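Local coordinates for putative CRISPR-associated endoribonuclease-like protein Cas6 (Pyrococcus furiosus, PDB 3UFC) that binds CRISPR RNA and belongs to the Cas6 family of CRISPR-associated endoribonucleases, with a probable part in defence against viruses and other mobile elements, at residues V17-Y22 with F102-V107; L9-D14 with L73-S78. All coordinates share one frame; numbering follows the deposited sequence.

Contact 1: V17-Y22 with F102-V107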
loop_
_atom_site.group_PDB
_atom_site.type_symbol
_atom_site.label_atom_id
_atom_site.label_comp_id
_atom_site.label_asym_id
_atom_site.label_seq_id
_atom_site.Cartn_x
_atom_site.Cartn_y
_atom_site.Cartn_z
ATOM N N VAL A 17 11.915 -14.569 12.569
ATOM C CA VAL A 17 11.139 -13.506 13.184
ATOM C C VAL A 17 11.558 -12.214 12.496
ATOM O O VAL A 17 12.720 -11.820 12.562
ATOM C CB VAL A 17 11.423 -13.388 14.700
ATOM C CG1 VAL A 17 10.567 -12.283 15.305
ATOM C CG2 VAL A 17 11.130 -14.712 15.389
ATOM N N ILE A 18 10.620 -11.573 11.809
ATOM C CA ILE A 18 10.922 -10.325 11.121
ATOM C C ILE A 18 10.405 -9.158 11.952
ATOM O O ILE A 18 9.430 -9.294 12.688
ATOM C CB ILE A 18 10.245 -10.249 9.727
ATOM C CG1 ILE A 18 8.721 -10.278 9.881
ATOM C CG2 ILE A 18 10.729 -11.388 8.851
ATOM C CD1 ILE A 18 7.954 -10.078 8.573
ATOM N N PRO A 19 11.061 -7.997 11.854
ATOM C CA PRO A 19 10.602 -6.837 12.625
ATOM C C PRO A 19 9.249 -6.372 12.085
ATOM O O PRO A 19 8.910 -6.658 10.932
ATOM C CB PRO A 19 11.714 -5.816 12.400
ATOM C CG PRO A 19 12.223 -6.168 11.027
ATOM C CD PRO A 19 12.270 -7.677 11.076
ATOM N N PHE A 20 8.472 -5.673 12.908
ATOM C CA PHE A 20 7.165 -5.190 12.469
ATOM C C PHE A 20 7.268 -4.033 11.474
ATOM O O PHE A 20 6.487 -3.952 10.527
ATOM C CB PHE A 20 6.315 -4.667 13.639
ATOM C CG PHE A 20 6.146 -5.625 14.781
ATOM C CD1 PHE A 20 6.969 -5.540 15.903
ATOM C CD2 PHE A 20 5.111 -6.555 14.778
ATOM C CE1 PHE A 20 6.760 -6.360 17.012
ATOM C CE2 PHE A 20 4.893 -7.383 15.883
ATOM C CZ PHE A 20 5.717 -7.282 17.001
ATOM N N ASN A 21 8.226 -3.137 11.705
ATOM C CA ASN A 21 8.399 -1.931 10.887
ATOM C C ASN A 21 9.389 -2.034 9.729
ATOM O O ASN A 21 10.432 -1.381 9.740
ATOM C CB ASN A 21 8.815 -0.781 11.810
ATOM C CG ASN A 21 7.963 -0.708 13.064
ATOM O OD1 ASN A 21 6.781 -0.374 13.010
ATOM N ND2 ASN A 21 8.560 -1.040 14.205
ATOM N N TYR A 22 9.041 -2.814 8.710
ATOM C CA TYR A 22 9.929 -3.011 7.567
ATOM C C TYR A 22 9.583 -2.195 6.324
ATOM O O TYR A 22 10.272 -2.294 5.307
ATOM C CB TYR A 22 9.941 -4.500 7.197
ATOM C CG TYR A 22 8.554 -5.049 6.955
ATOM C CD1 TYR A 22 7.851 -4.741 5.787
ATOM C CD2 TYR A 22 7.918 -5.822 7.921
ATOM C CE1 TYR A 22 6.540 -5.191 5.595
ATOM C CE2 TYR A 22 6.614 -6.274 7.739
ATOM C CZ TYR A 22 5.931 -5.955 6.578
ATOM O OH TYR A 22 4.632 -6.384 6.419
ATOM N N PHE A 102 15.308 -10.450 -1.087
ATOM C CA PHE A 102 14.864 -9.355 -0.231
ATOM C C PHE A 102 15.357 -9.570 1.191
ATOM O O PHE A 102 15.381 -10.695 1.690
ATOM C CB PHE A 102 13.334 -9.235 -0.211
ATOM C CG PHE A 102 12.759 -8.543 -1.416
ATOM C CD1 PHE A 102 12.275 -9.277 -2.496
ATOM C CD2 PHE A 102 12.711 -7.151 -1.474
ATOM C CE1 PHE A 102 11.750 -8.633 -3.622
ATOM C CE2 PHE A 102 12.191 -6.500 -2.587
ATOM C CZ PHE A 102 11.709 -7.241 -3.665
ATOM N N LYS A 103 15.747 -8.477 1.838
ATOM C CA LYS A 103 16.235 -8.517 3.206
ATOM C C LYS A 103 15.289 -7.710 4.092
ATOM O O LYS A 103 15.087 -6.518 3.871
ATOM C CB LYS A 103 17.645 -7.921 3.262
ATOM C CG LYS A 103 18.317 -7.983 4.621
ATOM C CD LYS A 103 18.610 -9.418 5.034
ATOM C CE LYS A 103 19.502 -9.458 6.267
ATOM N NZ LYS A 103 19.784 -10.852 6.712
ATOM N N ILE A 104 14.687 -8.373 5.073
ATOM C CA ILE A 104 13.776 -7.716 6.004
ATOM C C ILE A 104 14.398 -7.925 7.380
ATOM O O ILE A 104 14.335 -9.023 7.939
ATOM C CB ILE A 104 12.351 -8.343 5.968
ATOM C CG1 ILE A 104 11.657 -8.033 4.636
ATOM C CG2 ILE A 104 11.507 -7.782 7.099
ATOM C CD1 ILE A 104 12.296 -8.678 3.429
ATOM N N GLY A 105 15.006 -6.873 7.921
ATOM C CA GLY A 105 15.660 -7.008 9.207
ATOM C C GLY A 105 16.831 -7.951 8.993
ATOM O O GLY A 105 17.655 -7.722 8.109
ATOM N N ASP A 106 16.901 -9.019 9.778
ATOM C CA ASP A 106 17.987 -9.985 9.635
ATOM C C ASP A 106 17.509 -11.235 8.910
ATOM O O ASP A 106 18.206 -12.248 8.879
ATOM C CB ASP A 106 18.535 -10.375 11.009
ATOM C CG ASP A 106 19.107 -9.192 11.763
ATOM O OD1 ASP A 106 20.082 -8.589 11.266
ATOM O OD2 ASP A 106 18.579 -8.863 12.846
ATOM N N VAL A 107 16.319 -11.159 8.325
ATOM C CA VAL A 107 15.750 -12.294 7.614
ATOM C C VAL A 107 15.817 -12.111 6.101
ATOM O O VAL A 107 15.382 -11.088 5.565
ATOM C CB VAL A 107 14.276 -12.516 8.023
ATOM C CG1 VAL A 107 13.731 -13.781 7.369
ATOM C CG2 VAL A 107 14.175 -12.609 9.535
#
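I18, P19 and the CB and ring of Y22 pack against the side chains of I104 and V107 and the bare backbone of G105 in a contact without hydrogen bonds, where the chain running from strand 17-18 into helix 23-37 passes the tight hairpin between strands 101-104 and 107-116. The branch methyl of I104 is the centre of it. Standing anti to the backbone N, CG2 fits between two neighbours, 3.6 Å from Y22 CB and 3.8 Å from I18 CB, while the longer CG1 arm turns off beside its own backbone N. I104 and Y22 lie side by side and point the same way, and the methyl meets the tyrosine ring obliquely. A beta-branched residue suits this place because one arm can serve each direction. The phenol continues past the contact, and its OH is hydrogen-bonded to I57 N.

The hairpin is closed by a type II' turn from I104 to V107, with V107 N bonded to I104 O at 2.9 Å and I104 N to V107 O. G105 sits at its second position with phi 66°, a backbone shape that glycine adopts readily; moreover, P19 CD lies 3.9 Å from G105 CA on the side where a side chain would project. The puckered proline ring can therefore rest against bare backbone.

At the last position of the turn, the side chain of V107 crosses that of I18 at about a right angle, its CG2 3.7 Å from I18 CG2. The same valine methyl lies 3.4 Å from V17 O. Outside the two segments, F109 touches both I18 and I104, and G105 N is hydrogen-bonded to E25 OE2 of helix 23-37.

Contact 2: L9-D14 with L73-S78; sequences LLPLQD and LSDDIS
P11 lies obliquely across two side chains of segment 73-78, those of D75 and I77. D75 OD2 sits by the CG-CD bond of the proline ring, 3.8 Å from P11 CG, and P11 CD also meets I77 CD1 at 3.9 Å. The isoleucine reaches that far because CD1 stands anti to CA about the CB-CG1 bond (chi2 172°), which carries it toward the proline; its branch methyl CG2 faces L9 CB instead, at 4.1 Å. A long, branched aliphatic residue can thus touch two residues of the neighbouring strand that lie on the same side of it.

L10 projects away from the other segment at its CB, yet its end returns: CD2 lies alongside D75, 3.9 Å from OD2, the two side chains pointing the same way. Here the carboxylate of D75 meets only carbon from the other segment, as an aspartate can where the residue is exposed to solvent.

The backbones join through a nearly straight bond from L9 N to I77 O, 2.9 Å long with an N-H...O angle of 168°. At the same pair a water stands between L9 O and I77 N, accepting from I77 N and within donating distance of L9 O and D75 O, though it has more acceptors in reach than protons. Before the strand begins, S74 OG accepts from D76 N in an ST turn, a role suited to a short hydroxyl side chain.

L9, P11 and I77 all touch F109 of strand 107-116, the other neighbour of strand 3-11; on the far side of strand 77-83, S78 pairs through its backbone with I58 of strand 53-59.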
loop_
_atom_site.group_PDB
_atom_site.type_symbol
_atom_site.label_atom_id
_atom_site.label_comp_id
_atom_site.label_asym_id
_atom_site.label_seq_id
_atom_site.Cartn_x
_atom_site.Cartn_y
_atom_site.Cartn_z
ATOM N N LEU A 9 7.063 -15.187 -1.445
ATOM C CA LEU A 9 8.382 -15.105 -0.838
ATOM C C LEU A 9 8.695 -16.370 -0.057
ATOM O O LEU A 9 7.822 -16.949 0.590
ATOM C CB LEU A 9 8.454 -13.901 0.105
ATOM C CG LEU A 9 8.165 -12.529 -0.514
ATOM C CD1 LEU A 9 7.996 -11.494 0.604
ATOM C CD2 LEU A 9 9.301 -12.140 -1.461
ATOM N N LEU A 10 9.953 -16.783 -0.120
ATOM C CA LEU A 10 10.411 -17.967 0.587
ATOM C C LEU A 10 11.532 -17.540 1.535
ATOM O O LEU A 10 12.563 -17.028 1.099
ATOM C CB LEU A 10 10.916 -19.007 -0.425
ATOM C CG LEU A 10 11.422 -20.381 0.035
ATOM C CD1 LEU A 10 12.819 -20.252 0.595
ATOM C CD2 LEU A 10 10.467 -20.981 1.056
ATOM N N PRO A 11 11.326 -17.714 2.851
ATOM C CA PRO A 11 12.365 -17.331 3.807
ATOM C C PRO A 11 13.503 -18.343 3.761
ATOM O O PRO A 11 13.267 -19.549 3.689
ATOM C CB PRO A 11 11.623 -17.337 5.143
ATOM C CG PRO A 11 10.620 -18.410 4.960
ATOM C CD PRO A 11 10.110 -18.163 3.550
ATOM N N LEU A 12 14.733 -17.847 3.778
ATOM C CA LEU A 12 15.896 -18.719 3.730
ATOM C C LEU A 12 16.052 -19.480 5.043
ATOM O O LEU A 12 16.466 -20.638 5.055
ATOM C CB LEU A 12 17.153 -17.897 3.440
ATOM C CG LEU A 12 17.080 -17.043 2.170
ATOM C CD1 LEU A 12 18.390 -16.313 1.972
ATOM C CD2 LEU A 12 16.780 -17.920 0.966
ATOM N N GLN A 13 15.709 -18.823 6.147
ATOM C CA GLN A 13 15.802 -19.435 7.465
ATOM C C GLN A 13 14.429 -19.973 7.865
ATOM O O GLN A 13 13.410 -19.527 7.341
ATOM C CB GLN A 13 16.288 -18.402 8.490
ATOM C CG GLN A 13 17.608 -17.717 8.117
ATOM C CD GLN A 13 17.434 -16.571 7.122
ATOM O OE1 GLN A 13 16.375 -16.414 6.511
ATOM N NE2 GLN A 13 18.483 -15.771 6.953
ATOM N N ASP A 14 14.399 -20.933 8.785
ATOM C CA ASP A 14 13.137 -21.520 9.229
ATOM C C ASP A 14 12.565 -20.801 10.448
ATOM O O ASP A 14 13.306 -20.373 11.332
ATOM C CB ASP A 14 13.327 -23.004 9.561
ATOM C CG ASP A 14 13.889 -23.796 8.393
ATOM O OD1 ASP A 14 15.094 -23.640 8.087
ATOM O OD2 ASP A 14 13.121 -24.570 7.781
ATOM N N LEU A 73 5.365 -18.743 10.708
ATOM C CA LEU A 73 5.125 -20.162 10.949
ATOM C C LEU A 73 4.658 -20.878 9.686
ATOM O O LEU A 73 4.018 -21.927 9.764
ATOM C CB LEU A 73 4.067 -20.336 12.043
ATOM C CG LEU A 73 4.312 -19.658 13.395
ATOM C CD1 LEU A 73 3.099 -19.865 14.281
ATOM C CD2 LEU A 73 5.561 -20.223 14.049
ATOM N N SER A 74 4.978 -20.314 8.526
ATOM C CA SER A 74 4.574 -20.910 7.258
ATOM C C SER A 74 5.375 -20.374 6.078
ATOM O O SER A 74 5.895 -19.260 6.124
ATOM C CB SER A 74 3.087 -20.645 7.017
ATOM O OG SER A 74 2.703 -21.041 5.712
ATOM N N ASP A 75 5.466 -21.176 5.021
ATOM C CA ASP A 75 6.183 -20.785 3.811
ATOM C C ASP A 75 5.244 -20.076 2.841
ATOM O O ASP A 75 5.665 -19.616 1.786
ATOM C CB ASP A 75 6.786 -22.017 3.130
ATOM C CG ASP A 75 8.068 -22.478 3.789
ATOM O OD1 ASP A 75 8.435 -23.657 3.616
ATOM O OD2 ASP A 75 8.718 -21.657 4.470
ATOM N N ASP A 76 3.969 -20.002 3.206
ATOM C CA ASP A 76 2.963 -19.347 2.375
ATOM C C ASP A 76 2.965 -17.857 2.725
ATOM O O ASP A 76 2.230 -17.403 3.609
ATOM C CB ASP A 76 1.594 -19.978 2.644
ATOM C CG ASP A 76 0.510 -19.435 1.742
ATOM O OD1 ASP A 76 0.777 -19.229 0.540
ATOM O OD2 ASP A 76 -0.619 -19.232 2.235
ATOM N N ILE A 77 3.816 -17.113 2.024
ATOM C CA ILE A 77 3.988 -15.682 2.248
ATOM C C ILE A 77 3.845 -14.912 0.945
ATOM O O ILE A 77 4.489 -15.240 -0.046
ATOM C CB ILE A 77 5.391 -15.393 2.821
ATOM C CG1 ILE A 77 5.592 -16.172 4.119
ATOM C CG2 ILE A 77 5.567 -13.902 3.047
ATOM C CD1 ILE A 77 7.010 -16.109 4.651
ATOM N N SER A 78 3.021 -13.870 0.957
ATOM C CA SER A 78 2.805 -13.077 -0.244
ATOM C C SER A 78 2.951 -11.573 -0.044
ATOM O O SER A 78 2.675 -11.044 1.029
ATOM C CB SER A 78 1.410 -13.362 -0.808
ATOM O OG SER A 78 1.293 -14.704 -1.253
HETATM O O HOH W 1 5.451 -18.037 -0.318
#

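In the fold
The centres of the two contacts lie about 12 Å apart in the N-terminal half of the protein, and their segments alternate along the chain: 9-14, 17-22, 73-78, then 102-107. Contact 2 joins strands 3-11 and 77-83 inside the five-stranded antiparallel sheet, while contact 1 brings the hairpin at the 101-104 edge of that sheet against strand 17-18, an outermost strand of the small three-stranded sheet. Q13, in the short loop between strands 3-11 and 17-18, touches V107, and F109 packs on residues of both contacts. Contact 1 thus sets the small sheet against the large one; with helices 23-37 and 86-98, the large sheet fits the ferredoxin-like domain of Cas6 proteins.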